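Local coordinates for pesticidal crystal protein Cry4Aa (Bacillus thuringiensis, PDB 2C9K) that binds midgut epithelial cells of insect larvae and promotes their colloid-osmotic lysis, acting as a mosquito-larvicidal toxin, at residues Leu138-Tyr143 and Asn195-Thr200; Ile58-Ala63 and Cys132-Ile137; Lys203-Ile208 and Asn223-Tyr228; Phe50-Lys55 and Thr65-Ala70. One frame throughout, in Å; residues are numbered along the deposited sequence.

Contact 1 (Leu138-Tyr143 and Asn195-Thr200); sequences LVLSSY and NYCVTT
The carbonyl oxygen of Tyr196 is gripped twice by Thr200, through its backbone N at 2.8 Å and through its hydroxyl, with Thr200 OG1 lying 2.9 Å from Tyr196 O. The hydroxyl sits above the carbonyl plane, 43° out of it. With its polar branch thus turned back onto its own helix, Thr200 offers carbon to the facing helix: it meets Leu140 tip to tip, CB of Thr200 lying 3.9 Å from CD1 of Leu140. The same leucine, with CG trans to its backbone N (chi1 179°), also brings CD2 to 3.8 Å from Cys197 O. One turn further along, the rings of Tyr143 and Tyr196 meet obliquely, their centroids 4.5 Å apart and their planes at 52°, with the CD2/CE2 side of Tyr196 over one face of Tyr143. Cys197 SG lies in the plane of the Tyr143 ring, at its edge and 3.9 Å from CE2, a sulfur-aromatic contact.

The contact joins helix 140-164, probably the central helix of the delta-endotoxin bundle, to helix 183-208. Val122 touches both tyrosines from helix 103-123, while Val236 of helix 222-240 reaches Leu140 and Cys197. Since the threonine hydroxyl is served within its own helix, cohesion between the two segments comes from apolar, aromatic and sulfur surfaces, as suits a buried place.

Contact 2 (Ile58-Ala63 and Cys132-Ile137); sequences IKKEIA and CDYYNI
The Tyr134 ring forms the apolar centre, flanked at two edges and over one face by the end of helix 46-58 and the loop that follows, within the N-terminal helical bundle of this delta endotoxin. CB of Ile58 lies in the ring plane at one edge, 4.0 Å from CE1 of Tyr134, and its CG2 comes obliquely to 3.4 Å from the same CE1. At the far edge CG2 of Ile62 lies near the ring plane, 3.7 Å from CD2 of Tyr134. Over one face runs the aliphatic chain of Lys60. Its CD stands 3.7 Å from the ring centroid and only 8° off the normal, a CH-pi contact, and the chain, extended beyond CG, runs back along the ring opposite to the Tyr134 side chain and takes the ammonium past the ring. Helix 46-58 ends where Lys59 adopts a positive phi.

Beyond this centre, CD1 of Ile62 touches the edge of the Tyr135 ring, 4.1 Å from its CD1. Tyr135 OH bonds to Leu121 O, Asn136 ND2 to Val122 O, and Cys132 is tied to Cys125 by a disulfide, so helix 129-137 is fastened to the chain before it.

At the polar edge, the phenol of Tyr134 donates to the backbone of the loop: OH lies 2.7 Å from Lys60 O, meeting the carbonyl from well above its plane, with a C=O...donor angle of 101°.

Contact 3 (Lys203-Ile208 and Asn223-Tyr228); sequences KGLNLI and NTYNTY
Tyr225 and Tyr228 both hold CG trans to the backbone N (chi1 -179° and 175°), which sends their rings across to helix 203-208, where Leu205 enters between them. Its CD1 lies over one face of Tyr225, 4.1 Å from the ring centroid in a CH-pi contact, and at the same time meets the edge of Tyr228 with 3.6 Å to CD2. One methyl group therefore serves a ring face and a ring edge. Ile208 fills the next turn: its CD1 approaches CB of Tyr228 at 3.5 Å, and its CG2 packs against Thr224 CG2 and against CB of Tyr225, the latter at 4.0 Å. At the other end Gly204, having no side chain, lets the Tyr228 hydroxyl come close, with OH 3.7 Å from CA of Gly204.

The segments run nearly antiparallel, at 165°, with axes 9.5 Å apart, as a helical hairpin of the toxin's N-terminal bundle. Ile57 of helix 46-58 covers Ile208, Thr224 and Tyr228, and Phe279 meets the Tyr225 ring edge-to-face. On the side of helix 222-240 turned from helix 203-208, Asn223 and Asn226 touch Val266 of strand 262-267, and ND2 of Asn226 bonds to Tyr264 O.

Contact 4 (Phe50-Lys55 and Thr65-Ala70); sequences FITQTK and TYISNA
Ile51 overlaps Ile67 across the two helices, their side chains sliding past each other in opposite directions, with CG2 of Ile51 3.9 Å from CG1 of Ile67. The second branch of Ile67 joins in, its CG2 lying 4.0 Å from CB of Ile51. The other branch of Ile51 reaches further. With CG1 opposite the carbonyl carbon (chi1 -57°) and chi2 extended, its CD1 comes to 3.6 Å from CB of Ala70, a close approach probably allowed by the small methyl group. Ile67 is thus flanked by two residues of the other helix one turn apart, since Lys55 completes the patch: its chain bends at chi3 and chi4 and brings NZ to 3.9 Å from CD1 of Ile67, a packing contact rather than a polar one. Thr52 comes near Ile67 through its hydroxyl, OG1 lying 4.4 Å from CG2 of Ile67, but the polar bond of that hydroxyl is to Ser48 O in its own helix.

The helix axes stay 10.4 Å apart and run at 144° to each other, a roughly antiparallel pair inclined well off 180° and joined by the short loop after helix 46-58. Helix 129-137 adjoins both members, with Tyr134 on Lys55 and Tyr135 on Tyr66 and Ala70. From helix 140-164, Ser142 touches Ile51 and Phe50, and Phe50 also meets Tyr6 of helix 5-16, so helix 46-58 lies between several helices of the bundle while helix 64-74 covers one side of it.

In the fold
All four contacts lie within the N-terminal helical domain and on one side of the chain's centre. The centres of contacts 1 and 3 lie about 16 and 17 Å from the centre of the chain, those of contacts 2 and 4 about 24 Å; contact 1 is buried, the others partly. Contacts 2 and 4 include lysines whose aliphatic parts or ends pack on carbon. Contacts 1 and 3 share helix 183-208, and both pair tyrosines with aliphatic side chains, contact 1 adding a cysteine sulfur; contact 4 is wholly aliphatic at its heart. Contact 2 differs in having a hydrogen bond between its segments, where a loop meets a helix. It also connects to contact 3 through the salt bridge of Asp133 with Lys203, and touches contact 4 through Lys55.

Contact 1 (Leu138-Tyr143 and Asn195-Thr200)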
# COMPACT_ATOMS: atom_id res chain seq x y z
N LEU A 138 -10.44 15.81 5.45
CA LEU A 138 -9.28 16.68 5.53
C LEU A 138 -8.48 16.39 6.80
O LEU A 138 -7.33 16.78 6.92
CB LEU A 138 -9.75 18.15 5.52
CG LEU A 138 -8.85 19.17 4.83
CD1 LEU A 138 -8.66 18.76 3.38
CD2 LEU A 138 -9.46 20.57 4.92
N VAL A 139 -9.10 15.68 7.73
CA VAL A 139 -8.46 15.33 8.99
C VAL A 139 -8.22 13.82 9.06
O VAL A 139 -7.60 13.32 10.00
CB VAL A 139 -9.34 15.78 10.19
CG1 VAL A 139 -8.71 15.40 11.49
CG2 VAL A 139 -9.53 17.28 10.15
N LEU A 140 -8.71 13.09 8.05
CA LEU A 140 -8.57 11.64 7.99
C LEU A 140 -7.16 11.13 8.24
O LEU A 140 -6.98 10.18 8.99
CB LEU A 140 -9.07 11.11 6.65
CG LEU A 140 -8.96 9.59 6.47
CD1 LEU A 140 -9.83 8.88 7.50
CD2 LEU A 140 -9.39 9.19 5.07
N SER A 141 -6.16 11.75 7.62
CA SER A 141 -4.80 11.27 7.82
C SER A 141 -4.37 11.36 9.28
O SER A 141 -3.68 10.48 9.79
CB SER A 141 -3.82 12.01 6.90
OG SER A 141 -3.57 13.34 7.32
N SER A 142 -4.78 12.42 9.98
CA SER A 142 -4.44 12.57 11.39
C SER A 142 -5.28 11.56 12.18
O SER A 142 -4.83 10.96 13.16
CB SER A 142 -4.76 13.99 11.86
OG SER A 142 -4.10 14.95 11.06
N TYR A 143 -6.52 11.37 11.73
CA TYR A 143 -7.41 10.43 12.36
C TYR A 143 -6.72 9.08 12.41
O TYR A 143 -6.69 8.41 13.45
CB TYR A 143 -8.69 10.30 11.54
CG TYR A 143 -9.67 9.29 12.10
CD1 TYR A 143 -10.57 9.64 13.10
CD2 TYR A 143 -9.69 7.98 11.63
CE1 TYR A 143 -11.46 8.71 13.63
CE2 TYR A 143 -10.57 7.04 12.16
CZ TYR A 143 -11.46 7.42 13.15
OH TYR A 143 -12.35 6.50 13.67
N ASN A 195 -13.41 0.32 8.67
CA ASN A 195 -14.59 0.77 7.94
C ASN A 195 -14.76 2.29 7.86
O ASN A 195 -15.28 2.80 6.87
CB ASN A 195 -15.86 0.16 8.54
CG ASN A 195 -15.94 -1.35 8.38
OD1 ASN A 195 -15.63 -1.89 7.32
ND2 ASN A 195 -16.35 -2.05 9.44
N TYR A 196 -14.32 3.01 8.88
CA TYR A 196 -14.45 4.46 8.88
C TYR A 196 -13.46 5.10 7.93
O TYR A 196 -13.84 5.92 7.10
CB TYR A 196 -14.24 5.04 10.28
CG TYR A 196 -14.31 6.55 10.31
CD1 TYR A 196 -15.54 7.21 10.17
CD2 TYR A 196 -13.16 7.33 10.41
CE1 TYR A 196 -15.61 8.61 10.13
CE2 TYR A 196 -13.22 8.72 10.37
CZ TYR A 196 -14.45 9.35 10.23
OH TYR A 196 -14.52 10.72 10.15
N CYS A 197 -12.19 4.74 8.06
CA CYS A 197 -11.13 5.27 7.20
C CYS A 197 -11.45 5.03 5.73
O CYS A 197 -11.33 5.94 4.90
CB CYS A 197 -9.79 4.61 7.52
SG CYS A 197 -9.14 4.97 9.16
N VAL A 198 -11.86 3.81 5.41
CA VAL A 198 -12.18 3.46 4.04
C VAL A 198 -13.37 4.28 3.59
O VAL A 198 -13.36 4.84 2.49
CB VAL A 198 -12.50 1.96 3.90
CG1 VAL A 198 -12.92 1.65 2.47
CG2 VAL A 198 -11.28 1.13 4.28
N THR A 199 -14.39 4.37 4.44
CA THR A 199 -15.58 5.15 4.09
C THR A 199 -15.19 6.59 3.77
O THR A 199 -15.50 7.12 2.70
CB THR A 199 -16.61 5.19 5.26
OG1 THR A 199 -17.27 3.93 5.37
CG2 THR A 199 -17.64 6.27 5.03
N THR A 200 -14.51 7.22 4.73
CA THR A 200 -14.09 8.60 4.60
C THR A 200 -13.17 8.79 3.40
O THR A 200 -13.26 9.79 2.68
CB THR A 200 -13.37 9.06 5.87
OG1 THR A 200 -14.23 8.81 7.00
CG2 THR A 200 -13.06 10.56 5.81

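Contact 2 (Ile58-Ala63 and Cys132-Ile137)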
# COMPACT_ATOMS: atom_id res chain seq x y z
N ILE A 58 -7.03 19.16 -2.47
CA ILE A 58 -8.46 19.25 -2.76
C ILE A 58 -8.84 20.69 -3.06
O ILE A 58 -9.88 20.97 -3.64
CB ILE A 58 -9.29 18.75 -1.57
CG1 ILE A 58 -9.00 17.27 -1.33
CG2 ILE A 58 -10.76 18.96 -1.83
CD1 ILE A 58 -9.79 16.66 -0.21
N LYS A 59 -7.96 21.60 -2.65
CA LYS A 59 -8.12 23.03 -2.84
C LYS A 59 -9.50 23.62 -2.54
O LYS A 59 -9.99 24.47 -3.26
CB LYS A 59 -7.69 23.41 -4.26
CG LYS A 59 -6.24 23.04 -4.57
CD LYS A 59 -5.62 23.93 -5.65
CE LYS A 59 -6.37 23.84 -6.99
NZ LYS A 59 -5.87 24.82 -8.01
N LYS A 60 -10.12 23.15 -1.46
CA LYS A 60 -11.42 23.66 -1.02
C LYS A 60 -11.11 24.40 0.27
O LYS A 60 -10.04 24.20 0.85
CB LYS A 60 -12.41 22.52 -0.78
CG LYS A 60 -13.79 22.98 -0.33
CD LYS A 60 -14.81 21.86 -0.44
CE LYS A 60 -16.23 22.35 -0.15
NZ LYS A 60 -17.26 21.33 -0.50
N GLU A 61 -12.03 25.22 0.77
CA GLU A 61 -11.71 25.96 1.97
C GLU A 61 -12.62 25.93 3.19
O GLU A 61 -13.83 25.71 3.09
CB GLU A 61 -11.44 27.42 1.60
CG GLU A 61 -10.46 27.56 0.46
CD GLU A 61 -9.70 28.86 0.51
OE1 GLU A 61 -8.81 29.00 1.38
OE2 GLU A 61 -10.00 29.75 -0.32
N ILE A 62 -11.98 26.17 4.34
CA ILE A 62 -12.63 26.25 5.64
C ILE A 62 -11.71 27.08 6.54
O ILE A 62 -10.50 27.16 6.30
CB ILE A 62 -12.84 24.88 6.33
CG1 ILE A 62 -11.50 24.25 6.70
CG2 ILE A 62 -13.68 23.98 5.43
CD1 ILE A 62 -11.63 23.04 7.60
N ALA A 63 -12.30 27.70 7.56
CA ALA A 63 -11.54 28.54 8.48
C ALA A 63 -10.39 27.77 9.12
O ALA A 63 -10.57 26.67 9.65
CB ALA A 63 -12.46 29.08 9.56
N CYS A 132 -18.92 19.44 6.68
CA CYS A 132 -18.41 18.65 7.79
C CYS A 132 -17.72 17.42 7.20
O CYS A 132 -16.75 16.91 7.76
CB CYS A 132 -19.54 18.22 8.72
SG CYS A 132 -19.00 17.14 10.08
N ASP A 133 -18.24 16.95 6.07
CA ASP A 133 -17.67 15.79 5.40
C ASP A 133 -16.29 16.16 4.87
O ASP A 133 -15.37 15.35 4.91
CB ASP A 133 -18.56 15.34 4.24
CG ASP A 133 -19.72 14.49 4.71
OD1 ASP A 133 -19.49 13.32 5.09
OD2 ASP A 133 -20.87 14.99 4.69
N TYR A 134 -16.16 17.39 4.39
CA TYR A 134 -14.90 17.87 3.85
C TYR A 134 -13.88 18.03 4.96
O TYR A 134 -12.69 17.76 4.75
CB TYR A 134 -15.11 19.20 3.12
CG TYR A 134 -13.83 19.84 2.65
CD1 TYR A 134 -12.98 19.17 1.76
CD2 TYR A 134 -13.45 21.10 3.10
CE1 TYR A 134 -11.78 19.76 1.35
CE2 TYR A 134 -12.26 21.69 2.69
CZ TYR A 134 -11.43 21.01 1.81
OH TYR A 134 -10.26 21.59 1.40
N TYR A 135 -14.33 18.48 6.13
CA TYR A 135 -13.44 18.67 7.27
C TYR A 135 -12.90 17.33 7.79
O TYR A 135 -11.75 17.25 8.22
CB TYR A 135 -14.18 19.39 8.42
CG TYR A 135 -13.52 19.18 9.77
CD1 TYR A 135 -12.43 19.95 10.18
CD2 TYR A 135 -13.96 18.17 10.63
CE1 TYR A 135 -11.80 19.71 11.40
CE2 TYR A 135 -13.34 17.93 11.85
CZ TYR A 135 -12.26 18.70 12.23
OH TYR A 135 -11.65 18.45 13.44
N ASN A 136 -13.72 16.29 7.74
CA ASN A 136 -13.29 14.99 8.23
C ASN A 136 -12.40 14.23 7.27
O ASN A 136 -11.59 13.42 7.70
CB ASN A 136 -14.48 14.15 8.64
CG ASN A 136 -14.94 14.45 10.04
OD1 ASN A 136 -14.22 14.18 11.01
ND2 ASN A 136 -16.12 15.04 10.17
N ILE A 137 -12.55 14.46 5.97
CA ILE A 137 -11.68 13.78 5.04
C ILE A 137 -10.35 14.53 5.08
O ILE A 137 -9.29 13.98 4.78
CB ILE A 137 -12.21 13.81 3.59
CG1 ILE A 137 -11.98 15.18 2.99
CG2 ILE A 137 -13.67 13.46 3.56
CD1 ILE A 137 -11.90 15.13 1.51

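Contact 3 (Lys203-Ile208 and Asn223-Tyr228)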
# COMPACT_ATOMS: atom_id res chain seq x y z
N LYS A 203 -15.20 9.12 0.48
CA LYS A 203 -15.99 10.34 0.43
C LYS A 203 -15.15 11.41 -0.22
O LYS A 203 -15.67 12.27 -0.94
CB LYS A 203 -16.39 10.80 1.84
CG LYS A 203 -17.61 10.07 2.38
CD LYS A 203 -18.11 10.70 3.67
CE LYS A 203 -19.37 9.99 4.16
NZ LYS A 203 -19.82 10.51 5.48
N GLY A 204 -13.84 11.34 0.02
CA GLY A 204 -12.92 12.31 -0.56
C GLY A 204 -12.73 12.03 -2.04
O GLY A 204 -12.74 12.95 -2.86
N LEU A 205 -12.55 10.75 -2.36
CA LEU A 205 -12.37 10.30 -3.73
C LEU A 205 -13.58 10.76 -4.53
O LEU A 205 -13.45 11.23 -5.66
CB LEU A 205 -12.26 8.77 -3.77
CG LEU A 205 -11.13 8.14 -4.60
CD1 LEU A 205 -9.81 8.83 -4.33
CD2 LEU A 205 -11.02 6.67 -4.26
N ASN A 206 -14.76 10.64 -3.93
CA ASN A 206 -16.00 11.03 -4.58
C ASN A 206 -16.17 12.54 -4.61
O ASN A 206 -16.82 13.09 -5.50
CB ASN A 206 -17.19 10.38 -3.89
CG ASN A 206 -18.51 10.89 -4.40
OD1 ASN A 206 -19.06 11.86 -3.86
ND2 ASN A 206 -19.03 10.26 -5.45
N LEU A 207 -15.59 13.23 -3.63
CA LEU A 207 -15.68 14.68 -3.61
C LEU A 207 -14.96 15.19 -4.86
O LEU A 207 -15.54 15.92 -5.68
CB LEU A 207 -14.99 15.24 -2.36
CG LEU A 207 -14.86 16.76 -2.29
CD1 LEU A 207 -16.24 17.39 -2.32
CD2 LEU A 207 -14.09 17.16 -1.03
N ILE A 208 -13.71 14.80 -5.02
CA ILE A 208 -12.93 15.23 -6.17
C ILE A 208 -13.58 14.85 -7.48
O ILE A 208 -13.74 15.68 -8.36
CB ILE A 208 -11.50 14.62 -6.13
CG1 ILE A 208 -10.77 15.09 -4.87
CG2 ILE A 208 -10.74 15.01 -7.38
CD1 ILE A 208 -9.37 14.57 -4.73
N ASN A 223 -5.83 14.37 -12.24
CA ASN A 223 -4.55 14.45 -11.53
C ASN A 223 -4.77 14.70 -10.05
O ASN A 223 -4.02 14.22 -9.19
CB ASN A 223 -3.67 15.57 -12.11
CG ASN A 223 -2.22 15.45 -11.67
OD1 ASN A 223 -1.42 16.36 -11.87
ND2 ASN A 223 -1.87 14.32 -11.06
N THR A 224 -5.81 15.47 -9.74
CA THR A 224 -6.14 15.77 -8.36
C THR A 224 -6.63 14.49 -7.69
O THR A 224 -6.29 14.19 -6.56
CB THR A 224 -7.22 16.86 -8.29
OG1 THR A 224 -6.70 18.08 -8.85
CG2 THR A 224 -7.68 17.09 -6.86
N TYR A 225 -7.41 13.74 -8.44
CA TYR A 225 -7.97 12.49 -7.98
C TYR A 225 -6.81 11.55 -7.69
O TYR A 225 -6.74 10.90 -6.65
CB TYR A 225 -8.86 11.90 -9.08
CG TYR A 225 -9.54 10.60 -8.73
CD1 TYR A 225 -10.83 10.58 -8.20
CD2 TYR A 225 -8.87 9.40 -8.88
CE1 TYR A 225 -11.44 9.39 -7.84
CE2 TYR A 225 -9.47 8.20 -8.52
CZ TYR A 225 -10.75 8.20 -8.00
OH TYR A 225 -11.33 7.01 -7.67
N ASN A 226 -5.87 11.49 -8.62
CA ASN A 226 -4.72 10.61 -8.47
C ASN A 226 -3.79 11.01 -7.32
O ASN A 226 -3.28 10.14 -6.61
CB ASN A 226 -3.95 10.55 -9.79
CG ASN A 226 -2.81 9.57 -9.75
OD1 ASN A 226 -3.02 8.36 -9.71
ND2 ASN A 226 -1.58 10.09 -9.76
N THR A 227 -3.57 12.30 -7.14
CA THR A 227 -2.69 12.76 -6.07
C THR A 227 -3.26 12.38 -4.71
O THR A 227 -2.57 11.83 -3.85
CB THR A 227 -2.48 14.29 -6.13
OG1 THR A 227 -1.90 14.64 -7.39
CG2 THR A 227 -1.55 14.74 -5.02
N TYR A 228 -4.54 12.67 -4.53
CA TYR A 228 -5.22 12.36 -3.28
C TYR A 228 -5.11 10.87 -2.94
O TYR A 228 -5.01 10.50 -1.77
CB TYR A 228 -6.68 12.77 -3.38
CG TYR A 228 -7.48 12.38 -2.18
CD1 TYR A 228 -7.33 13.05 -0.96
CD2 TYR A 228 -8.39 11.33 -2.24
CE1 TYR A 228 -8.07 12.69 0.15
CE2 TYR A 228 -9.13 10.96 -1.14
CZ TYR A 228 -8.98 11.64 0.05
OH TYR A 228 -9.75 11.26 1.13

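Contact 4 (Phe50-Lys55 and Thr65-Ala70)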
# COMPACT_ATOMS: atom_id res chain seq x y z
N PHE A 50 -0.39 17.68 8.05
CA PHE A 50 -1.19 16.63 7.45
C PHE A 50 -2.47 17.21 6.86
O PHE A 50 -2.84 16.90 5.73
CB PHE A 50 -1.55 15.55 8.48
CG PHE A 50 -0.41 14.62 8.83
CD1 PHE A 50 -0.65 13.46 9.56
CD2 PHE A 50 0.90 14.91 8.46
CE1 PHE A 50 0.39 12.60 9.91
CE2 PHE A 50 1.96 14.07 8.80
CZ PHE A 50 1.70 12.91 9.54
N ILE A 51 -3.13 18.09 7.61
CA ILE A 51 -4.37 18.70 7.15
C ILE A 51 -4.15 19.72 6.04
O ILE A 51 -4.86 19.73 5.04
CB ILE A 51 -5.13 19.38 8.32
CG1 ILE A 51 -5.41 18.37 9.42
CG2 ILE A 51 -6.45 19.95 7.82
CD1 ILE A 51 -6.18 18.95 10.57
N THR A 52 -3.16 20.58 6.21
CA THR A 52 -2.88 21.58 5.20
C THR A 52 -2.53 20.93 3.87
O THR A 52 -3.02 21.34 2.83
CB THR A 52 -1.72 22.48 5.65
OG1 THR A 52 -2.09 23.14 6.86
CG2 THR A 52 -1.40 23.51 4.59
N GLN A 53 -1.69 19.90 3.92
CA GLN A 53 -1.29 19.22 2.69
C GLN A 53 -2.48 18.59 1.98
O GLN A 53 -2.59 18.65 0.75
CB GLN A 53 -0.22 18.15 2.97
CG GLN A 53 0.41 17.60 1.69
CD GLN A 53 1.52 16.59 1.94
OE1 GLN A 53 2.16 16.13 1.00
NE2 GLN A 53 1.74 16.25 3.20
N THR A 54 -3.37 17.97 2.74
CA THR A 54 -4.54 17.36 2.13
C THR A 54 -5.41 18.44 1.49
O THR A 54 -5.83 18.31 0.34
CB THR A 54 -5.36 16.60 3.19
OG1 THR A 54 -4.65 15.43 3.58
CG2 THR A 54 -6.72 16.20 2.63
N LYS A 55 -5.66 19.50 2.25
CA LYS A 55 -6.46 20.63 1.81
C LYS A 55 -5.85 21.32 0.59
O LYS A 55 -6.55 21.93 -0.21
CB LYS A 55 -6.59 21.64 2.95
CG LYS A 55 -7.42 22.88 2.64
CD LYS A 55 -7.01 24.03 3.54
CE LYS A 55 -8.19 24.92 3.92
NZ LYS A 55 -9.14 24.23 4.86
N THR A 65 -9.19 27.95 11.75
CA THR A 65 -9.40 27.71 13.18
C THR A 65 -9.74 26.24 13.40
O THR A 65 -9.47 25.68 14.46
CB THR A 65 -10.54 28.58 13.75
OG1 THR A 65 -11.75 28.32 13.02
CG2 THR A 65 -10.20 30.05 13.62
N TYR A 66 -10.32 25.61 12.38
CA TYR A 66 -10.68 24.20 12.45
C TYR A 66 -9.43 23.33 12.39
O TYR A 66 -9.36 22.27 13.01
CB TYR A 66 -11.60 23.83 11.29
CG TYR A 66 -13.02 24.31 11.43
CD1 TYR A 66 -13.90 23.70 12.32
CD2 TYR A 66 -13.49 25.37 10.65
CE1 TYR A 66 -15.22 24.13 12.43
CE2 TYR A 66 -14.81 25.81 10.76
CZ TYR A 66 -15.66 25.18 11.65
OH TYR A 66 -16.96 25.62 11.74
N ILE A 67 -8.44 23.80 11.63
CA ILE A 67 -7.19 23.08 11.47
C ILE A 67 -6.36 23.12 12.74
O ILE A 67 -5.88 22.09 13.22
CB ILE A 67 -6.39 23.67 10.30
CG1 ILE A 67 -7.21 23.56 9.02
CG2 ILE A 67 -5.06 22.94 10.15
CD1 ILE A 67 -6.54 24.13 7.80
N SER A 68 -6.18 24.31 13.30
CA SER A 68 -5.41 24.47 14.52
C SER A 68 -6.11 23.82 15.71
O SER A 68 -5.47 23.39 16.67
CB SER A 68 -5.16 25.95 14.83
OG SER A 68 -6.39 26.64 14.99
N ASN A 69 -7.44 23.74 15.65
CA ASN A 69 -8.17 23.11 16.74
C ASN A 69 -7.86 21.63 16.70
O ASN A 69 -7.60 21.02 17.74
CB ASN A 69 -9.67 23.32 16.60
CG ASN A 69 -10.45 22.57 17.66
OD1 ASN A 69 -11.06 21.53 17.38
ND2 ASN A 69 -10.41 23.07 18.88
N ALA A 70 -7.90 21.06 15.50
CA ALA A 70 -7.61 19.65 15.32
C ALA A 70 -6.19 19.36 15.79
O ALA A 70 -5.95 18.36 16.46
CB ALA A 70 -7.76 19.26 13.84